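Long-range contacts in NADH oxidase (Thermus thermophilus, PDB 6RVB), which probably reduces coenzyme A disulfide at the expense of NADH, as a flavoprotein that carries FAD: residues A[128-133]-A[237-242]; A[152-157]-A[173-178]; A[182-187]-A[205-210]. All coordinates share one frame; numbering follows the deposited sequence.

Contact 1. Residues A[128-133]-A[237-242]. With NAD (nicotinamide-adenine-dinucleotide), chain F.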
loop_
_atom_site.group_PDB
_atom_site.type_symbol
_atom_site.label_atom_id
_atom_site.label_comp_id
_atom_site.label_asym_id
_atom_site.label_seq_id
_atom_site.Cartn_x
_atom_site.Cartn_y
_atom_site.Cartn_z
ATOM N N GLU A 128 -4.089 19.531 -38.913
ATOM C CA GLU A 128 -4.635 18.246 -39.187
ATOM C C GLU A 128 -4.078 17.223 -38.236
ATOM O O GLU A 128 -4.789 16.291 -37.767
ATOM C CB GLU A 128 -4.342 17.856 -40.606
ATOM C CG GLU A 128 -5.017 16.572 -41.026
ATOM C CD GLU A 128 -6.487 16.768 -41.389
ATOM O OE1 GLU A 128 -7.114 17.676 -40.761
ATOM O OE2 GLU A 128 -6.991 16.021 -42.298
ATOM N N GLY A 129 -2.825 17.340 -37.892
ATOM C CA GLY A 129 -2.388 16.264 -37.032
ATOM C C GLY A 129 -2.247 16.690 -35.603
ATOM O O GLY A 129 -1.411 16.193 -34.863
ATOM N N VAL A 130 -3.055 17.651 -35.198
ATOM C CA VAL A 130 -2.975 18.150 -33.827
ATOM C C VAL A 130 -4.108 17.504 -33.069
ATOM O O VAL A 130 -5.246 17.558 -33.490
ATOM C CB VAL A 130 -3.137 19.659 -33.797
ATOM C CG1 VAL A 130 -3.082 20.112 -32.448
ATOM C CG2 VAL A 130 -2.054 20.316 -34.621
ATOM N N TYR A 131 -3.789 16.871 -31.952
ATOM C CA TYR A 131 -4.786 16.123 -31.185
ATOM C C TYR A 131 -4.947 16.479 -29.692
ATOM O O TYR A 131 -4.132 17.153 -29.063
ATOM C CB TYR A 131 -4.462 14.657 -31.286
ATOM C CG TYR A 131 -4.493 14.103 -32.676
ATOM C CD1 TYR A 131 -5.677 13.597 -33.225
ATOM C CD2 TYR A 131 -3.355 13.996 -33.409
ATOM C CE1 TYR A 131 -5.724 13.034 -34.485
ATOM C CE2 TYR A 131 -3.397 13.439 -34.675
ATOM C CZ TYR A 131 -4.588 12.980 -35.209
ATOM O OH TYR A 131 -4.575 12.493 -36.465
ATOM N N THR A 132 -5.999 15.921 -29.128
ATOM C CA THR A 132 -6.351 16.127 -27.724
ATOM C C THR A 132 -6.785 14.786 -27.123
ATOM O O THR A 132 -7.192 13.906 -27.868
ATOM C CB THR A 132 -7.444 17.104 -27.761
ATOM O OG1 THR A 132 -6.990 18.286 -27.135
ATOM C CG2 THR A 132 -8.745 16.588 -27.134
ATOM N N LEU A 133 -6.635 14.545 -25.832
ATOM C CA LEU A 133 -6.938 13.166 -25.353
ATOM C C LEU A 133 -7.845 13.155 -24.209
ATOM O O LEU A 133 -7.395 13.152 -23.090
ATOM C CB LEU A 133 -5.720 12.440 -24.826
ATOM C CG LEU A 133 -5.629 10.988 -25.244
ATOM C CD1 LEU A 133 -4.886 10.139 -24.217
ATOM C CD2 LEU A 133 -6.947 10.449 -25.488
ATOM N N VAL A 237 1.152 15.967 -33.110
ATOM C CA VAL A 237 1.240 16.684 -31.871
ATOM C C VAL A 237 -0.024 16.489 -31.031
ATOM O O VAL A 237 -1.132 16.663 -31.559
ATOM C CB VAL A 237 1.691 18.202 -32.030
ATOM C CG1 VAL A 237 2.156 18.507 -33.402
ATOM C CG2 VAL A 237 0.695 19.195 -31.556
ATOM N N LEU A 238 0.200 16.095 -29.748
ATOM C CA LEU A 238 -0.784 15.984 -28.654
ATOM C C LEU A 238 -0.744 17.207 -27.723
ATOM O O LEU A 238 0.318 17.548 -27.190
ATOM C CB LEU A 238 -0.492 14.768 -27.785
ATOM C CG LEU A 238 -1.495 14.440 -26.652
ATOM C CD1 LEU A 238 -2.789 14.003 -27.119
ATOM C CD2 LEU A 238 -1.049 13.315 -25.836
ATOM N N LEU A 239 -1.886 17.861 -27.507
ATOM C CA LEU A 239 -1.991 19.045 -26.649
ATOM C C LEU A 239 -2.429 18.540 -25.299
ATOM O O LEU A 239 -3.558 18.172 -25.084
ATOM C CB LEU A 239 -3.055 20.010 -27.219
ATOM C CG LEU A 239 -2.638 20.662 -28.536
ATOM C CD1 LEU A 239 -3.635 21.625 -28.941
ATOM C CD2 LEU A 239 -1.269 21.303 -28.505
ATOM N N ALA A 240 -1.534 18.485 -24.365
ATOM C CA ALA A 240 -1.858 17.915 -23.069
ATOM C C ALA A 240 -1.654 18.917 -21.977
ATOM O O ALA A 240 -0.788 18.738 -21.184
ATOM C CB ALA A 240 -0.987 16.794 -22.826
ATOM N N THR A 241 -2.467 19.950 -21.962
ATOM C CA THR A 241 -2.157 21.217 -21.357
ATOM C C THR A 241 -3.229 21.570 -20.338
ATOM O O THR A 241 -3.383 22.754 -19.964
ATOM C CB THR A 241 -2.139 22.407 -22.432
ATOM O OG1 THR A 241 -3.228 22.209 -23.337
ATOM C CG2 THR A 241 -0.878 22.466 -23.231
ATOM N N GLY A 242 -3.999 20.583 -19.920
ATOM C CA GLY A 242 -4.970 20.870 -18.897
ATOM C C GLY A 242 -6.425 20.902 -19.302
ATOM O O GLY A 242 -6.772 20.975 -20.447
HETATM P PA NAD F . -2.166 19.207 -16.177
HETATM O O1A NAD F . -1.977 18.101 -15.167
HETATM O O2A NAD F . -2.719 20.472 -15.770
HETATM O O5B NAD F . -0.757 19.553 -16.915
HETATM C C5B NAD F . 0.446 20.242 -16.425
HETATM C C4B NAD F . 0.876 21.450 -17.325
HETATM O O4B NAD F . 2.055 22.291 -17.467
HETATM C C3B NAD F . 0.825 20.784 -18.608
HETATM O O3B NAD F . -0.514 20.503 -18.657
HETATM C C2B NAD F . 1.181 21.945 -19.481
HETATM O O2B NAD F . 0.283 22.712 -20.270
HETATM C C1B NAD F . 1.571 23.029 -18.597
HETATM N N9A NAD F . 2.154 23.402 -19.947
HETATM C C8A NAD F . 3.278 22.897 -20.659
HETATM N N7A NAD F . 3.506 23.459 -21.900
HETATM C C5A NAD F . 2.498 24.311 -22.007
HETATM C C6A NAD F . 2.293 25.105 -23.051
HETATM N N6A NAD F . 3.185 24.955 -23.952
HETATM N N1A NAD F . 1.204 25.927 -23.081
HETATM C C2A NAD F . 0.367 25.848 -21.955
HETATM N N3A NAD F . 0.553 24.997 -20.861
HETATM C C4A NAD F . 1.628 24.264 -20.886
HETATM O O3 NAD F . -3.204 18.669 -17.212
HETATM P PN NAD F . -3.457 17.204 -17.849
HETATM O O1N NAD F . -4.176 17.608 -19.157
HETATM O O2N NAD F . -2.271 16.348 -17.920
HETATM O O5D NAD F . -4.325 16.559 -16.686
HETATM C C5D NAD F . -5.523 15.882 -16.982
HETATM C C4D NAD F . -6.448 15.563 -15.796
HETATM O O4D NAD F . -7.298 14.405 -15.993
HETATM C C3D NAD F . -5.567 15.337 -14.593
HETATM O O3D NAD F . -5.210 16.516 -13.842
HETATM C C2D NAD F . -6.485 14.416 -13.850
HETATM O O2D NAD F . -7.523 15.166 -13.327
HETATM C C1D NAD F . -7.113 13.555 -14.912
HETATM N N1N NAD F . -6.036 12.552 -15.103
HETATM C C2N NAD F . -5.613 11.813 -14.003
HETATM C C3N NAD F . -4.582 10.845 -14.062
HETATM C C7N NAD F . -4.146 10.041 -12.835
HETATM O O7N NAD F . -4.470 10.414 -11.514
HETATM N N7N NAD F . -3.400 8.945 -13.015
HETATM C C4N NAD F . -3.962 10.622 -15.303
HETATM C C5N NAD F . -4.359 11.366 -16.401
HETATM C C6N NAD F . -5.384 12.326 -16.285
#
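Tyr131 joins Leu239 and Val237 by its backbone. Its N donates to Val237 O at 2.7 Å, and its O accepts from Leu239 N at 2.8 Å. A third bond runs from Val237 N to Gly129 O at 3.1 Å. The two short strands are parallel, with Val130 beside Val237 and Tyr131 beside Leu238.

Leu239 can be followed outward. Its CB lies against the carbonyl of the neighbouring strand, 3.6 Å from Tyr131 O. Its CG is anti to the carbonyl carbon (chi1 -69°), which carries the branch over to Val130, and this CG sits 4.0 Å from Val130 CG1. At the tip, Leu239 CD1 meets the same Val130 CG1 at 3.9 Å. The two side chains cross at a slant. Val130 CG1 is anti to its own N (chi1 179°), and from there it also reaches Val237 CG2 at 4.0 Å. One methyl thus serves two neighbours, and Phe216 touches both Val237 and Leu239.

The other face holds Tyr131 and Leu238. The tyrosine ring packs on helix 136-145 and presents its edge to Val237 O. Leu238 CD1 touches Leu133 CB at 4.0 Å. Leu133 goes on to touch the bound FAD.

Beyond the paired residues, 237-242 runs to the dinucleotide. Ala240 O accepts a hydrogen bond from O3B of the adenosine ribose of NAD. Gly242 N makes a weak bond to O1N on the nicotinamide-side phosphate. Thr241 lies against O2B, and its OG1 bonds to Ser118 O. A parallel strand whose C-terminal end meets the cofactor is characteristic of a Rossmann-type dinucleotide-binding domain, here the NAD domain of a pyridine nucleotide-disulfide oxidoreductase.

Contact 2. Residues A[152-157]-A[173-178]. With NAD (nicotinamide-adenine-dinucleotide), chain F.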
loop_
_atom_site.group_PDB
_atom_site.type_symbol
_atom_site.label_atom_id
_atom_site.label_comp_id
_atom_site.label_asym_id
_atom_site.label_seq_id
_atom_site.Cartn_x
_atom_site.Cartn_y
_atom_site.Cartn_z
ATOM N N ALA A 152 6.519 12.454 -32.754
ATOM C CA ALA A 152 5.444 13.162 -32.030
ATOM C C ALA A 152 6.011 14.222 -31.110
ATOM O O ALA A 152 7.155 14.107 -30.609
ATOM C CB ALA A 152 4.580 12.227 -31.285
ATOM N N ALA A 153 5.219 15.277 -30.949
ATOM C CA ALA A 153 5.484 16.303 -29.933
ATOM C C ALA A 153 4.280 16.384 -28.996
ATOM O O ALA A 153 3.132 16.523 -29.440
ATOM C CB ALA A 153 5.754 17.686 -30.565
ATOM N N ILE A 154 4.530 16.292 -27.697
ATOM C CA ILE A 154 3.456 16.443 -26.740
ATOM C C ILE A 154 3.684 17.733 -25.980
ATOM O O ILE A 154 4.716 17.898 -25.350
ATOM C CB ILE A 154 3.534 15.253 -25.762
ATOM C CG1 ILE A 154 3.294 13.946 -26.460
ATOM C CG2 ILE A 154 2.552 15.379 -24.604
ATOM C CD1 ILE A 154 3.695 12.901 -25.692
ATOM N N LEU A 155 2.767 18.668 -26.082
ATOM C CA LEU A 155 2.834 19.852 -25.245
ATOM C C LEU A 155 2.315 19.512 -23.880
ATOM O O LEU A 155 1.186 19.174 -23.768
ATOM C CB LEU A 155 1.920 20.937 -25.797
ATOM C CG LEU A 155 2.721 21.968 -26.569
ATOM C CD1 LEU A 155 2.986 21.405 -27.888
ATOM C CD2 LEU A 155 1.988 23.201 -26.701
ATOM N N GLY A 156 3.096 19.588 -22.836
ATOM C CA GLY A 156 2.514 19.438 -21.524
ATOM C C GLY A 156 3.037 18.284 -20.744
ATOM O O GLY A 156 2.750 17.220 -21.168
ATOM N N ALA A 157 3.762 18.467 -19.638
ATOM C CA ALA A 157 4.248 17.331 -18.884
ATOM C C ALA A 157 3.569 17.014 -17.547
ATOM O O ALA A 157 4.270 16.741 -16.572
ATOM C CB ALA A 157 5.722 17.397 -18.707
ATOM N N LEU A 173 6.937 5.688 -32.123
ATOM C CA LEU A 173 7.244 7.068 -32.562
ATOM C C LEU A 173 8.429 7.622 -31.802
ATOM O O LEU A 173 8.825 7.085 -30.753
ATOM C CB LEU A 173 6.073 8.042 -32.423
ATOM C CG LEU A 173 4.669 7.542 -32.524
ATOM C CD1 LEU A 173 3.793 8.650 -32.800
ATOM C CD2 LEU A 173 4.514 6.569 -33.562
ATOM N N GLN A 174 9.057 8.659 -32.339
ATOM C CA GLN A 174 10.061 9.238 -31.530
ATOM C C GLN A 174 9.308 10.357 -30.839
ATOM O O GLN A 174 8.457 10.998 -31.464
ATOM C CB GLN A 174 11.334 9.592 -32.309
ATOM C CG GLN A 174 11.220 10.651 -33.398
ATOM C CD GLN A 174 12.637 11.144 -33.916
ATOM O OE1 GLN A 174 13.658 10.615 -33.454
ATOM N NE2 GLN A 174 12.686 12.129 -34.869
ATOM N N VAL A 175 9.502 10.546 -29.532
ATOM C CA VAL A 175 8.693 11.588 -28.913
ATOM C C VAL A 175 9.478 12.589 -28.182
ATOM O O VAL A 175 10.380 12.238 -27.437
ATOM C CB VAL A 175 7.496 11.064 -28.049
ATOM C CG1 VAL A 175 7.280 9.541 -28.184
ATOM C CG2 VAL A 175 7.605 11.491 -26.656
ATOM N N THR A 176 9.150 13.845 -28.408
ATOM C CA THR A 176 9.786 14.869 -27.629
ATOM C C THR A 176 8.704 15.656 -26.862
ATOM O O THR A 176 7.701 16.080 -27.452
ATOM C CB THR A 176 10.740 15.637 -28.524
ATOM O OG1 THR A 176 10.771 17.012 -28.129
ATOM C CG2 THR A 176 10.285 15.490 -29.930
ATOM N N LEU A 177 8.860 15.781 -25.540
ATOM C CA LEU A 177 7.897 16.476 -24.645
ATOM C C LEU A 177 8.299 17.907 -24.384
ATOM O O LEU A 177 9.368 18.164 -23.803
ATOM C CB LEU A 177 7.959 15.830 -23.297
ATOM C CG LEU A 177 6.834 15.107 -22.658
ATOM C CD1 LEU A 177 7.535 14.473 -21.507
ATOM C CD2 LEU A 177 5.841 16.012 -22.120
ATOM N N LEU A 178 7.443 18.839 -24.759
ATOM C CA LEU A 178 7.654 20.268 -24.477
ATOM C C LEU A 178 6.865 20.763 -23.244
ATOM O O LEU A 178 5.644 20.807 -23.262
ATOM C CB LEU A 178 7.219 21.028 -25.733
ATOM C CG LEU A 178 7.761 20.427 -27.046
ATOM C CD1 LEU A 178 7.166 20.933 -28.297
ATOM C CD2 LEU A 178 9.218 20.610 -27.151
HETATM P PA NAD F . -2.166 19.207 -16.177
HETATM O O1A NAD F . -1.977 18.101 -15.167
HETATM O O2A NAD F . -2.719 20.472 -15.770
HETATM O O5B NAD F . -0.757 19.553 -16.915
HETATM C C5B NAD F . 0.446 20.242 -16.425
HETATM C C4B NAD F . 0.876 21.450 -17.325
HETATM O O4B NAD F . 2.055 22.291 -17.467
HETATM C C3B NAD F . 0.825 20.784 -18.608
HETATM O O3B NAD F . -0.514 20.503 -18.657
HETATM C C2B NAD F . 1.181 21.945 -19.481
HETATM O O2B NAD F . 0.283 22.712 -20.270
HETATM C C1B NAD F . 1.571 23.029 -18.597
HETATM N N9A NAD F . 2.154 23.402 -19.947
HETATM C C8A NAD F . 3.278 22.897 -20.659
HETATM N N7A NAD F . 3.506 23.459 -21.900
HETATM C C5A NAD F . 2.498 24.311 -22.007
HETATM C C6A NAD F . 2.293 25.105 -23.051
HETATM N N6A NAD F . 3.185 24.955 -23.952
HETATM N N1A NAD F . 1.204 25.927 -23.081
HETATM C C2A NAD F . 0.367 25.848 -21.955
HETATM N N3A NAD F . 0.553 24.997 -20.861
HETATM C C4A NAD F . 1.628 24.264 -20.886
HETATM O O3 NAD F . -3.204 18.669 -17.212
HETATM P PN NAD F . -3.457 17.204 -17.849
HETATM O O1N NAD F . -4.176 17.608 -19.157
HETATM O O2N NAD F . -2.271 16.348 -17.920
HETATM O O5D NAD F . -4.325 16.559 -16.686
HETATM C C5D NAD F . -5.523 15.882 -16.982
HETATM C C4D NAD F . -6.448 15.563 -15.796
HETATM O O4D NAD F . -7.298 14.405 -15.993
HETATM C C3D NAD F . -5.567 15.337 -14.593
HETATM O O3D NAD F . -5.210 16.516 -13.842
HETATM C C2D NAD F . -6.485 14.416 -13.850
HETATM O O2D NAD F . -7.523 15.166 -13.327
HETATM C C1D NAD F . -7.113 13.555 -14.912
HETATM N N1N NAD F . -6.036 12.552 -15.103
HETATM C C2N NAD F . -5.613 11.813 -14.003
HETATM C C3N NAD F . -4.582 10.845 -14.062
HETATM C C7N NAD F . -4.146 10.041 -12.835
HETATM O O7N NAD F . -4.470 10.414 -11.514
HETATM N N7N NAD F . -3.400 8.945 -13.015
HETATM C C4N NAD F . -3.962 10.622 -15.303
HETATM C C5N NAD F . -4.359 11.366 -16.401
HETATM C C6N NAD F . -5.384 12.326 -16.285
#
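Ile154 and Leu177 form the apolar centre. Ile154 CG2 is anti to the backbone N and meets Leu177 CD2 at 4.2 Å, the two side chains set at an angle. With CG1 instead beside the backbone N (chi1 -64°), Ile154 CD1 reaches Val175 CG2 at 4.3 Å. Leu177 CD2 also touches Ala157 CB at 3.7 Å, just past the strand end. Ala152 closes the other end of this face, its CB 4.0 Å from Leu173 CD1.

The opposite face carries Ala153, Thr176, Leu155 and Leu178. There Leu155 CD1 lies 4.2 Å from Leu178 CD1. The other branch of Leu155 turns to the cofactor, with CD2 3.5 Å from N6A of NAD. Gly156 CA makes a close carbon contact with the adenosine ribose of NAD, where a side chain would be crowded. This glycine fits a GxGxxG pattern, consistent with a Rossmann nucleotide site.

The polar edge is the backbone N-H and C=O groups, paired in a parallel ladder of five hydrogen bonds. It begins with Ala152 N to Gln174 O at 2.7 Å, nearly straight at 175°. It ends with Gly156 N to Leu178 O at 2.9 Å. The directions of the short strands 152-155 and 174-178 differ by 21°. Beyond the ladder, Ala157 N bonds to Glu179 OE1.

The pair is the two-strand part of a beta-alpha-beta crossover. Helix 159-170 connects the strands, and its Phe168 packs on Ala152, Ile154 and Val175. Val213 of strand 213-215 touches Leu155 and Leu178 on the other face. Strands 236-239 and 205-208 flank the pair in the sheet.

Contact 3. Residues A[182-187]-A[205-210]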
loop_
_atom_site.group_PDB
_atom_site.type_symbol
_atom_site.label_atom_id
_atom_site.label_comp_id
_atom_site.label_asym_id
_atom_site.label_seq_id
_atom_site.Cartn_x
_atom_site.Cartn_y
_atom_site.Cartn_z
ATOM N N ASP A 182 9.604 24.369 -15.550
ATOM C CA ASP A 182 10.992 23.919 -15.544
ATOM C C ASP A 182 11.238 22.478 -15.254
ATOM O O ASP A 182 12.393 22.047 -15.180
ATOM C CB ASP A 182 11.815 24.683 -14.506
ATOM C CG ASP A 182 11.267 24.518 -13.094
ATOM O OD1 ASP A 182 10.128 24.997 -12.796
ATOM O OD2 ASP A 182 11.965 23.918 -12.270
ATOM N N ARG A 183 10.193 21.718 -15.044
ATOM C CA ARG A 183 10.401 20.322 -14.785
ATOM C C ARG A 183 9.180 19.555 -15.270
ATOM O O ARG A 183 8.113 20.117 -15.433
ATOM C CB ARG A 183 10.661 20.155 -13.296
ATOM C CG ARG A 183 9.469 20.229 -12.451
ATOM C CD ARG A 183 9.731 20.276 -10.956
ATOM N NE ARG A 183 9.780 21.683 -10.574
ATOM C CZ ARG A 183 9.062 22.215 -9.618
ATOM N NH1 ARG A 183 8.260 21.484 -8.922
ATOM N NH2 ARG A 183 9.175 23.474 -9.339
ATOM N N PRO A 184 9.324 18.267 -15.533
ATOM C CA PRO A 184 8.055 17.574 -15.673
ATOM C C PRO A 184 7.273 17.505 -14.323
ATOM O O PRO A 184 7.869 17.545 -13.242
ATOM C CB PRO A 184 8.476 16.201 -16.119
ATOM C CG PRO A 184 9.951 16.255 -16.301
ATOM C CD PRO A 184 10.444 17.342 -15.521
ATOM N N LEU A 185 5.941 17.363 -14.410
ATOM C CA LEU A 185 5.063 17.314 -13.251
ATOM C C LEU A 185 5.381 18.453 -12.331
ATOM O O LEU A 185 5.578 18.200 -11.168
ATOM C CB LEU A 185 5.241 16.016 -12.498
ATOM C CG LEU A 185 4.104 15.209 -11.849
ATOM C CD1 LEU A 185 4.517 15.090 -10.446
ATOM C CD2 LEU A 185 2.738 15.825 -11.954
ATOM N N PRO A 186 5.377 19.699 -12.863
ATOM C CA PRO A 186 5.674 21.019 -12.308
ATOM C C PRO A 186 4.814 21.305 -11.136
ATOM O O PRO A 186 5.149 22.109 -10.344
ATOM C CB PRO A 186 5.160 21.955 -13.364
ATOM C CG PRO A 186 4.877 21.155 -14.460
ATOM C CD PRO A 186 4.572 19.840 -14.066
ATOM N N HIS A 187 3.688 20.645 -11.024
ATOM C CA HIS A 187 2.758 20.990 -9.986
ATOM C C HIS A 187 3.140 20.308 -8.708
ATOM O O HIS A 187 2.457 20.493 -7.750
ATOM C CB HIS A 187 1.342 20.632 -10.411
ATOM C CG HIS A 187 0.798 21.532 -11.500
ATOM N ND1 HIS A 187 -0.135 21.135 -12.448
ATOM C CD2 HIS A 187 1.072 22.836 -11.777
ATOM C CE1 HIS A 187 -0.414 22.157 -13.246
ATOM N NE2 HIS A 187 0.328 23.191 -12.873
ATOM N N VAL A 205 12.761 9.517 -24.613
ATOM C CA VAL A 205 11.881 10.659 -24.829
ATOM C C VAL A 205 12.795 11.852 -24.626
ATOM O O VAL A 205 13.658 11.844 -23.751
ATOM C CB VAL A 205 10.778 10.666 -23.801
ATOM C CG1 VAL A 205 10.137 11.977 -23.758
ATOM C CG2 VAL A 205 9.803 9.572 -24.044
ATOM N N GLU A 206 12.678 12.860 -25.458
ATOM C CA GLU A 206 13.445 14.034 -25.193
ATOM C C GLU A 206 12.607 15.000 -24.388
ATOM O O GLU A 206 11.517 15.320 -24.810
ATOM C CB GLU A 206 13.804 14.654 -26.505
ATOM C CG GLU A 206 15.209 14.303 -26.918
ATOM C CD GLU A 206 15.692 15.283 -27.943
ATOM O OE1 GLU A 206 16.890 15.618 -27.906
ATOM O OE2 GLU A 206 14.853 15.749 -28.769
ATOM N N VAL A 207 13.061 15.509 -23.246
ATOM C CA VAL A 207 12.175 16.467 -22.553
ATOM C C VAL A 207 12.742 17.899 -22.588
ATOM O O VAL A 207 13.781 18.099 -22.020
ATOM C CB VAL A 207 11.751 15.908 -21.122
ATOM C CG1 VAL A 207 12.378 14.562 -20.834
ATOM C CG2 VAL A 207 12.066 16.824 -20.029
ATOM N N TRP A 208 12.137 18.819 -23.347
ATOM C CA TRP A 208 12.446 20.238 -23.378
ATOM C C TRP A 208 11.712 20.917 -22.154
ATOM O O TRP A 208 10.554 20.750 -21.916
ATOM C CB TRP A 208 11.861 20.944 -24.653
ATOM C CG TRP A 208 12.570 21.023 -26.101
ATOM C CD1 TRP A 208 12.437 22.035 -27.173
ATOM C CD2 TRP A 208 13.430 20.078 -26.615
ATOM N NE1 TRP A 208 13.199 21.686 -28.301
ATOM C CE2 TRP A 208 13.816 20.494 -27.969
ATOM C CE3 TRP A 208 13.927 18.906 -26.095
ATOM C CZ2 TRP A 208 14.658 19.736 -28.726
ATOM C CZ3 TRP A 208 14.752 18.146 -26.864
ATOM C CH2 TRP A 208 15.127 18.556 -28.163
ATOM N N THR A 209 12.369 21.784 -21.435
ATOM C CA THR A 209 11.771 22.441 -20.326
ATOM C C THR A 209 11.770 23.961 -20.582
ATOM O O THR A 209 12.474 24.448 -21.455
ATOM C CB THR A 209 12.709 22.118 -19.240
ATOM O OG1 THR A 209 12.058 21.179 -18.408
ATOM C CG2 THR A 209 13.297 23.426 -18.488
ATOM N N GLY A 210 11.009 24.727 -19.831
ATOM C CA GLY A 210 10.944 26.140 -20.082
ATOM C C GLY A 210 10.780 26.589 -21.521
ATOM O O GLY A 210 11.413 27.509 -21.945
#
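Asp182 and Gly210 mark the closest backbone approach, CA to CA 5.1 Å, where a loop passes the end of strand 205-208 with no backbone hydrogen bond across. The loop 182-187 runs between strand 174-178 and helix 190-202. Strand 205-208 is the outermost on its side of the parallel NAD-domain sheet. Thr209 carries most of the contact. Its CB points toward the loop, and both branches rest on Asp182. Thr209 OG1 donates a weak hydrogen bond to Asp182 O at 3.4 Å. The methyl, Thr209 CG2, lies 3.8 Å from Asp182 CA.

Without the hydroxyl and methyl of Thr209, as with an alanine here, Asp182 O would probably lose this weak bond and a small gap would open over Asp182 CA.

Further along, Pro184 CG meets Val207 CG2 at 4.3 Å. Val207 also touches Lys197 and Glu201 of helix 190-202, while Pro184 touches Ala157.

The CB of Asp182 points away from 205-210. Its OD2 lies in plane at the edge of the Arg183 guanidinium, 3.6 Å from NE in a salt bridge. The arginine chain is kinked at its third torsion (chi3 93°), which brings NE round to that carboxylate. Arg183 NH2 has a second acidic partner, Glu344 OE2.

The chemistry is therefore divided. One weak hydroxyl bond and loose apolar touches join loop and strand, and the ion pairs stay within the loop or lead elsewhere. This is a light surface contact.

How the contacts relate
All three contacts reach one parallel sheet of the NAD domain, ordered 130-131, 236-239, 151-155, 174-178, 205-208. Contact 1 is at one end and contact 2 in the middle. Contact 3 joins the strand at the other end to a loop. Centres are about 10 Å apart from contact 1 to 2 and from 2 to 3, and about 17 Å from 1 to 3. Contacts 2 and 3 follow in series along the chain, both inside the loop closed by contact 1. Leu238 and Ala240 probably bond to Leu155, and Leu177 to Glu206, linking the strands. Contacts 1 and 2 both meet NAD, so neighbouring strand ends both contribute to its site, and His187 of contact 3 touches the cofactor too.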